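Local coordinates for histone-lysine N-methyltransferase, H3 lysine-9 specific SUVH4 (Arabidopsis thaliana, PDB 4QEO), which methylates histone H3 on a lysine whose modification marks transcriptional repression, and binds methylated DNA, thereby coupling histone methylation to DNA methylation in gene silencing, at residues 142-156 with 193-207. Sequence-based numbering, arbitrary orientation.
Sequences QIKDQLLERGNLALK and FWAQKGVSGFTVYKY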
loop_
_atom_site.group_PDB
_atom_site.type_symbol
_atom_site.label_atom_id
_atom_site.label_comp_id
_atom_site.label_asym_id
_atom_site.label_seq_id
_atom_site.Cartn_x
_atom_site.Cartn_y
_atom_site.Cartn_z
ATOM N N GLN A 142 -16.423 -31.400 1.178
ATOM C CA GLN A 142 -17.414 -31.706 0.148
ATOM C C GLN A 142 -18.608 -32.380 0.800
ATOM O O GLN A 142 -18.437 -33.260 1.633
ATOM C CB GLN A 142 -16.812 -32.623 -0.926
ATOM C CG GLN A 142 -15.630 -31.969 -1.695
ATOM C CD GLN A 142 -15.941 -30.526 -2.099
ATOM O OE1 GLN A 142 -15.387 -29.573 -1.533
ATOM N NE2 GLN A 142 -16.835 -30.361 -3.061
ATOM N N ILE A 143 -19.816 -31.984 0.411
ATOM C CA ILE A 143 -21.020 -32.559 1.009
ATOM C C ILE A 143 -22.024 -33.040 -0.028
ATOM O O ILE A 143 -23.070 -33.568 0.326
ATOM C CB ILE A 143 -21.722 -31.537 1.916
ATOM C CG1 ILE A 143 -21.939 -30.239 1.147
ATOM C CG2 ILE A 143 -20.883 -31.261 3.149
ATOM C CD1 ILE A 143 -22.629 -29.174 1.991
ATOM N N LYS A 144 -21.725 -32.830 -1.307
ATOM C CA LYS A 144 -22.444 -33.523 -2.371
ATOM C C LYS A 144 -21.610 -33.527 -3.631
ATOM O O LYS A 144 -20.522 -32.949 -3.652
ATOM C CB LYS A 144 -23.817 -32.894 -2.656
ATOM C CG LYS A 144 -23.779 -31.449 -3.043
ATOM C CD LYS A 144 -25.175 -31.001 -3.402
ATOM C CE LYS A 144 -25.394 -29.565 -3.035
ATOM N NZ LYS A 144 -26.843 -29.291 -2.851
ATOM N N ASP A 145 -22.126 -34.179 -4.673
ATOM C CA ASP A 145 -21.435 -34.293 -5.951
ATOM C C ASP A 145 -21.294 -32.965 -6.656
ATOM O O ASP A 145 -22.165 -32.096 -6.541
ATOM C CB ASP A 145 -22.203 -35.214 -6.906
ATOM C CG ASP A 145 -22.135 -36.684 -6.527
ATOM O OD1 ASP A 145 -21.436 -37.042 -5.559
ATOM O OD2 ASP A 145 -22.786 -37.490 -7.243
ATOM N N GLN A 146 -20.214 -32.825 -7.428
ATOM C CA GLN A 146 -20.064 -31.705 -8.341
ATOM C C GLN A 146 -20.675 -31.987 -9.720
ATOM O O GLN A 146 -20.888 -33.125 -10.091
ATOM C CB GLN A 146 -18.576 -31.318 -8.487
ATOM C CG GLN A 146 -17.996 -30.740 -7.178
ATOM C CD GLN A 146 -16.615 -30.130 -7.352
ATOM O OE1 GLN A 146 -15.893 -30.428 -8.306
ATOM N NE2 GLN A 146 -16.256 -29.246 -6.440
ATOM N N LEU A 147 -20.921 -30.929 -10.483
ATOM C CA LEU A 147 -21.443 -31.048 -11.832
ATOM C C LEU A 147 -20.586 -30.253 -12.804
ATOM O O LEU A 147 -19.998 -29.229 -12.452
ATOM C CB LEU A 147 -22.855 -30.481 -11.876
ATOM C CG LEU A 147 -23.895 -31.289 -11.109
ATOM C CD1 LEU A 147 -25.096 -30.411 -10.824
ATOM C CD2 LEU A 147 -24.274 -32.468 -11.954
ATOM N N LEU A 148 -20.564 -30.707 -14.048
ATOM C CA LEU A 148 -19.787 -30.048 -15.088
ATOM C C LEU A 148 -20.580 -28.856 -15.631
ATOM O O LEU A 148 -21.121 -28.894 -16.736
ATOM C CB LEU A 148 -19.471 -31.050 -16.191
ATOM C CG LEU A 148 -18.458 -30.646 -17.269
ATOM C CD1 LEU A 148 -17.148 -30.091 -16.635
ATOM C CD2 LEU A 148 -18.203 -31.856 -18.206
ATOM N N GLU A 149 -20.647 -27.807 -14.835
ATOM C CA GLU A 149 -21.333 -26.575 -15.166
ATOM C C GLU A 149 -20.678 -25.354 -14.514
ATOM O O GLU A 149 -19.845 -25.481 -13.678
ATOM C CB GLU A 149 -22.824 -26.646 -14.803
ATOM C CG GLU A 149 -23.056 -27.230 -13.450
ATOM C CD GLU A 149 -24.496 -27.188 -13.010
ATOM O OE1 GLU A 149 -25.383 -27.490 -13.798
ATOM O OE2 GLU A 149 -24.707 -26.856 -11.852
ATOM N N ARG A 150 -21.062 -24.190 -14.969
ATOM C CA ARG A 150 -20.550 -22.967 -14.443
ATOM C C ARG A 150 -19.036 -22.944 -14.613
ATOM O O ARG A 150 -18.551 -23.193 -15.663
ATOM C CB ARG A 150 -20.945 -22.834 -12.985
ATOM C CG ARG A 150 -22.428 -22.680 -12.767
ATOM C CD ARG A 150 -22.694 -22.606 -11.291
ATOM N NE ARG A 150 -24.008 -23.063 -10.964
ATOM C CZ ARG A 150 -25.063 -22.282 -10.955
ATOM N NH1 ARG A 150 -24.926 -21.007 -11.256
ATOM N NH2 ARG A 150 -26.243 -22.780 -10.646
ATOM N N GLY A 151 -18.326 -22.679 -13.536
ATOM C CA GLY A 151 -16.884 -22.578 -13.562
ATOM C C GLY A 151 -16.186 -23.844 -14.024
ATOM O O GLY A 151 -15.158 -23.778 -14.599
ATOM N N ASN A 152 -16.745 -24.979 -13.676
ATOM C CA ASN A 152 -16.261 -26.246 -14.120
ATOM C C ASN A 152 -16.360 -26.429 -15.635
ATOM O O ASN A 152 -15.418 -26.817 -16.244
ATOM C CB ASN A 152 -16.968 -27.359 -13.368
ATOM C CG ASN A 152 -16.840 -27.234 -11.855
ATOM O OD1 ASN A 152 -16.013 -26.535 -11.348
ATOM N ND2 ASN A 152 -17.680 -27.930 -11.157
ATOM N N LEU A 153 -17.486 -26.061 -16.221
ATOM C CA LEU A 153 -17.657 -26.039 -17.668
ATOM C C LEU A 153 -16.689 -25.014 -18.307
ATOM O O LEU A 153 -16.080 -25.276 -19.356
ATOM C CB LEU A 153 -19.123 -25.733 -18.017
ATOM C CG LEU A 153 -19.451 -25.631 -19.509
ATOM C CD1 LEU A 153 -19.134 -26.958 -20.256
ATOM C CD2 LEU A 153 -20.915 -25.204 -19.700
ATOM N N ALA A 154 -16.531 -23.868 -17.646
ATOM C CA ALA A 154 -15.672 -22.790 -18.137
ATOM C C ALA A 154 -14.204 -23.223 -18.222
ATOM O O ALA A 154 -13.508 -22.975 -19.240
ATOM C CB ALA A 154 -15.830 -21.528 -17.237
ATOM N N LEU A 155 -13.732 -23.876 -17.161
ATOM C CA LEU A 155 -12.366 -24.441 -17.149
ATOM C C LEU A 155 -12.220 -25.549 -18.184
ATOM O O LEU A 155 -11.167 -25.692 -18.827
ATOM C CB LEU A 155 -12.016 -24.973 -15.759
ATOM C CG LEU A 155 -11.751 -23.880 -14.698
ATOM C CD1 LEU A 155 -11.663 -24.505 -13.308
ATOM C CD2 LEU A 155 -10.459 -23.152 -15.045
ATOM N N LYS A 156 -13.273 -26.348 -18.352
ATOM C CA LYS A 156 -13.234 -27.377 -19.409
ATOM C C LYS A 156 -13.028 -26.745 -20.787
ATOM O O LYS A 156 -12.236 -27.230 -21.607
ATOM C CB LYS A 156 -14.517 -28.233 -19.369
ATOM C CG LYS A 156 -14.964 -28.844 -20.714
ATOM C CD LYS A 156 -16.295 -29.640 -20.505
ATOM C CE LYS A 156 -17.022 -29.992 -21.823
ATOM N NZ LYS A 156 -16.283 -31.012 -22.607
ATOM N N PHE A 193 -8.531 -32.422 -17.446
ATOM C CA PHE A 193 -9.481 -32.415 -16.343
ATOM C C PHE A 193 -10.248 -33.706 -16.325
ATOM O O PHE A 193 -10.362 -34.396 -17.351
ATOM C CB PHE A 193 -10.464 -31.237 -16.473
ATOM C CG PHE A 193 -11.394 -31.374 -17.648
ATOM C CD1 PHE A 193 -10.981 -30.980 -18.918
ATOM C CD2 PHE A 193 -12.663 -31.922 -17.491
ATOM C CE1 PHE A 193 -11.816 -31.128 -20.010
ATOM C CE2 PHE A 193 -13.508 -32.087 -18.595
ATOM C CZ PHE A 193 -13.081 -31.702 -19.847
ATOM N N TRP A 194 -10.781 -34.059 -15.165
ATOM C CA TRP A 194 -11.509 -35.330 -15.110
ATOM C C TRP A 194 -12.406 -35.339 -13.895
ATOM O O TRP A 194 -12.303 -34.456 -13.072
ATOM C CB TRP A 194 -10.524 -36.515 -15.071
ATOM C CG TRP A 194 -9.695 -36.535 -13.839
ATOM C CD1 TRP A 194 -9.955 -37.218 -12.675
ATOM C CD2 TRP A 194 -8.475 -35.808 -13.616
ATOM N NE1 TRP A 194 -8.962 -36.965 -11.755
ATOM C CE2 TRP A 194 -8.040 -36.111 -12.311
ATOM C CE3 TRP A 194 -7.697 -34.944 -14.406
ATOM C CZ2 TRP A 194 -6.872 -35.567 -11.769
ATOM C CZ3 TRP A 194 -6.530 -34.410 -13.862
ATOM C CH2 TRP A 194 -6.136 -34.719 -12.558
ATOM N N ALA A 195 -13.294 -36.329 -13.784
ATOM C CA ALA A 195 -14.138 -36.458 -12.606
ATOM C C ALA A 195 -13.655 -37.661 -11.831
ATOM O O ALA A 195 -13.273 -38.648 -12.430
ATOM C CB ALA A 195 -15.586 -36.680 -13.025
ATOM N N GLN A 196 -13.684 -37.596 -10.510
ATOM C CA GLN A 196 -13.362 -38.764 -9.693
ATOM C C GLN A 196 -14.013 -38.581 -8.333
ATOM O O GLN A 196 -14.512 -37.512 -8.046
ATOM C CB GLN A 196 -11.845 -38.910 -9.527
ATOM C CG GLN A 196 -11.190 -37.812 -8.693
ATOM C CD GLN A 196 -9.766 -38.167 -8.284
ATOM O OE1 GLN A 196 -8.822 -38.030 -9.068
ATOM N NE2 GLN A 196 -9.607 -38.638 -7.052
ATOM N N LYS A 197 -14.012 -39.616 -7.501
ATOM C CA LYS A 197 -14.408 -39.456 -6.112
ATOM C C LYS A 197 -13.311 -38.701 -5.377
ATOM O O LYS A 197 -12.142 -39.058 -5.472
ATOM C CB LYS A 197 -14.641 -40.826 -5.458
ATOM C CG LYS A 197 -15.872 -41.536 -5.981
ATOM C CD LYS A 197 -17.076 -40.597 -5.970
ATOM C CE LYS A 197 -18.347 -41.255 -6.511
ATOM N NZ LYS A 197 -19.578 -40.511 -6.114
ATOM N N GLY A 198 -13.692 -37.644 -4.675
ATOM C CA GLY A 198 -12.781 -36.874 -3.846
ATOM C C GLY A 198 -12.564 -37.602 -2.543
ATOM O O GLY A 198 -13.132 -38.679 -2.326
ATOM N N VAL A 199 -11.749 -37.021 -1.669
ATOM C CA VAL A 199 -11.409 -37.673 -0.411
ATOM C C VAL A 199 -12.643 -37.897 0.489
ATOM O O VAL A 199 -12.662 -38.831 1.282
ATOM C CB VAL A 199 -10.300 -36.913 0.355
ATOM C CG1 VAL A 199 -9.094 -36.692 -0.531
ATOM C CG2 VAL A 199 -10.815 -35.588 0.844
ATOM N N SER A 200 -13.673 -37.074 0.343
ATOM C CA SER A 200 -14.900 -37.262 1.124
ATOM C C SER A 200 -15.897 -38.220 0.476
ATOM O O SER A 200 -16.944 -38.483 1.051
ATOM C CB SER A 200 -15.600 -35.929 1.416
ATOM O OG SER A 200 -14.818 -35.113 2.274
ATOM N N GLY A 201 -15.599 -38.712 -0.725
ATOM C CA GLY A 201 -16.450 -39.713 -1.352
ATOM C C GLY A 201 -17.502 -39.191 -2.313
ATOM O O GLY A 201 -18.291 -39.962 -2.839
ATOM N N PHE A 202 -17.543 -37.881 -2.532
ATOM C CA PHE A 202 -18.447 -37.312 -3.526
ATOM C C PHE A 202 -17.662 -37.017 -4.811
ATOM O O PHE A 202 -16.453 -36.821 -4.775
ATOM C CB PHE A 202 -19.066 -36.009 -3.001
ATOM C CG PHE A 202 -19.889 -36.195 -1.754
ATOM C CD1 PHE A 202 -21.207 -36.638 -1.835
ATOM C CD2 PHE A 202 -19.339 -35.946 -0.502
ATOM C CE1 PHE A 202 -21.983 -36.811 -0.672
ATOM C CE2 PHE A 202 -20.100 -36.128 0.671
ATOM C CZ PHE A 202 -21.422 -36.560 0.578
ATOM N N THR A 203 -18.357 -36.973 -5.939
ATOM C CA THR A 203 -17.719 -36.632 -7.202
ATOM C C THR A 203 -17.169 -35.217 -7.138
ATOM O O THR A 203 -17.874 -34.296 -6.740
ATOM C CB THR A 203 -18.718 -36.697 -8.368
ATOM O OG1 THR A 203 -19.242 -38.026 -8.460
ATOM C CG2 THR A 203 -18.029 -36.324 -9.695
ATOM N N VAL A 204 -15.896 -35.072 -7.494
ATOM C CA VAL A 204 -15.300 -33.781 -7.784
ATOM C C VAL A 204 -14.691 -33.769 -9.178
ATOM O O VAL A 204 -14.271 -34.810 -9.711
ATOM C CB VAL A 204 -14.203 -33.395 -6.790
ATOM C CG1 VAL A 204 -14.807 -33.174 -5.414
ATOM C CG2 VAL A 204 -13.067 -34.431 -6.793
ATOM N N TYR A 205 -14.694 -32.587 -9.778
ATOM C CA TYR A 205 -13.965 -32.358 -11.013
ATOM C C TYR A 205 -12.602 -31.852 -10.608
ATOM O O TYR A 205 -12.477 -31.136 -9.636
ATOM C CB TYR A 205 -14.716 -31.380 -11.919
ATOM C CG TYR A 205 -15.874 -32.100 -12.559
ATOM C CD1 TYR A 205 -17.117 -32.181 -11.916
ATOM C CD2 TYR A 205 -15.701 -32.786 -13.748
ATOM C CE1 TYR A 205 -18.173 -32.898 -12.482
ATOM C CE2 TYR A 205 -16.737 -33.500 -14.320
ATOM C CZ TYR A 205 -17.967 -33.552 -13.685
ATOM O OH TYR A 205 -18.983 -34.261 -14.257
ATOM N N LYS A 206 -11.575 -32.269 -11.331
ATOM C CA LYS A 206 -10.209 -31.885 -11.016
ATOM C C LYS A 206 -9.596 -31.337 -12.282
ATOM O O LYS A 206 -9.797 -31.914 -13.351
ATOM C CB LYS A 206 -9.385 -33.108 -10.541
ATOM C CG LYS A 206 -9.802 -33.629 -9.162
ATOM C CD LYS A 206 -8.753 -34.599 -8.625
ATOM C CE LYS A 206 -8.704 -34.531 -7.119
ATOM N NZ LYS A 206 -7.854 -35.596 -6.522
ATOM N N TYR A 207 -8.854 -30.239 -12.138
ATOM C CA TYR A 207 -8.289 -29.491 -13.245
ATOM C C TYR A 207 -6.790 -29.449 -13.040
ATOM O O TYR A 207 -6.304 -28.898 -12.076
ATOM C CB TYR A 207 -8.910 -28.072 -13.344
ATOM C CG TYR A 207 -10.385 -28.196 -13.673
ATOM C CD1 TYR A 207 -11.320 -28.361 -12.667
ATOM C CD2 TYR A 207 -10.819 -28.227 -14.991
ATOM C CE1 TYR A 207 -12.672 -28.531 -12.951
ATOM C CE2 TYR A 207 -12.180 -28.404 -15.291
ATOM C CZ TYR A 207 -13.088 -28.558 -14.254
ATOM O OH TYR A 207 -14.424 -28.736 -14.538
HETATM O O HOH W 1 -17.937 -33.158 -4.302
HETATM O O HOH W 2 -21.781 -37.616 -9.811
HETATM O O HOH W 3 -22.561 -39.878 -7.720
#
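Gln146 grips strand 203-207 with both its backbone and its side chain. Gln146 N donates to Thr203 O (2.8 Å), while the side chain, extended beyond CG (chi2 -170°), carries Gln146 OE1 to Tyr205 N (2.9 Å) in a fairly straight bond (167°), the donor tilted from the carbonyl plane. NE2 turns to the carbonyls of Gly130 and Gly132. Asp145 OD1 takes the N-H of Thr203 from above the carboxylate plane, and a water links OD2 to Thr203 OG1. The Phe202 ring lies flat under the backbone of Ile143 and Lys144, with Lys144 CA 3.4 Å from Phe202 CD1. Leu148 CD1 reaches over one face of Tyr205, and Leu155 CD1 sits over the centre of the Tyr207 ring, whose OH makes a weak bond to Asn152 O (2.8 Å). On the adjacent strand, Phe193 CG stands between backbone N and carbonyl carbon (chi1 68°), presenting a ring face to Lys156 CB in a CH-pi contact 4.1 Å from the Phe193 ring centroid. A loop is thus tied to a β-hairpin by one backbone and two side-chain bonds, and a helix packs on the hairpin's aromatic side chains, within the mixed β-sheet of the SRA (YDG) domain.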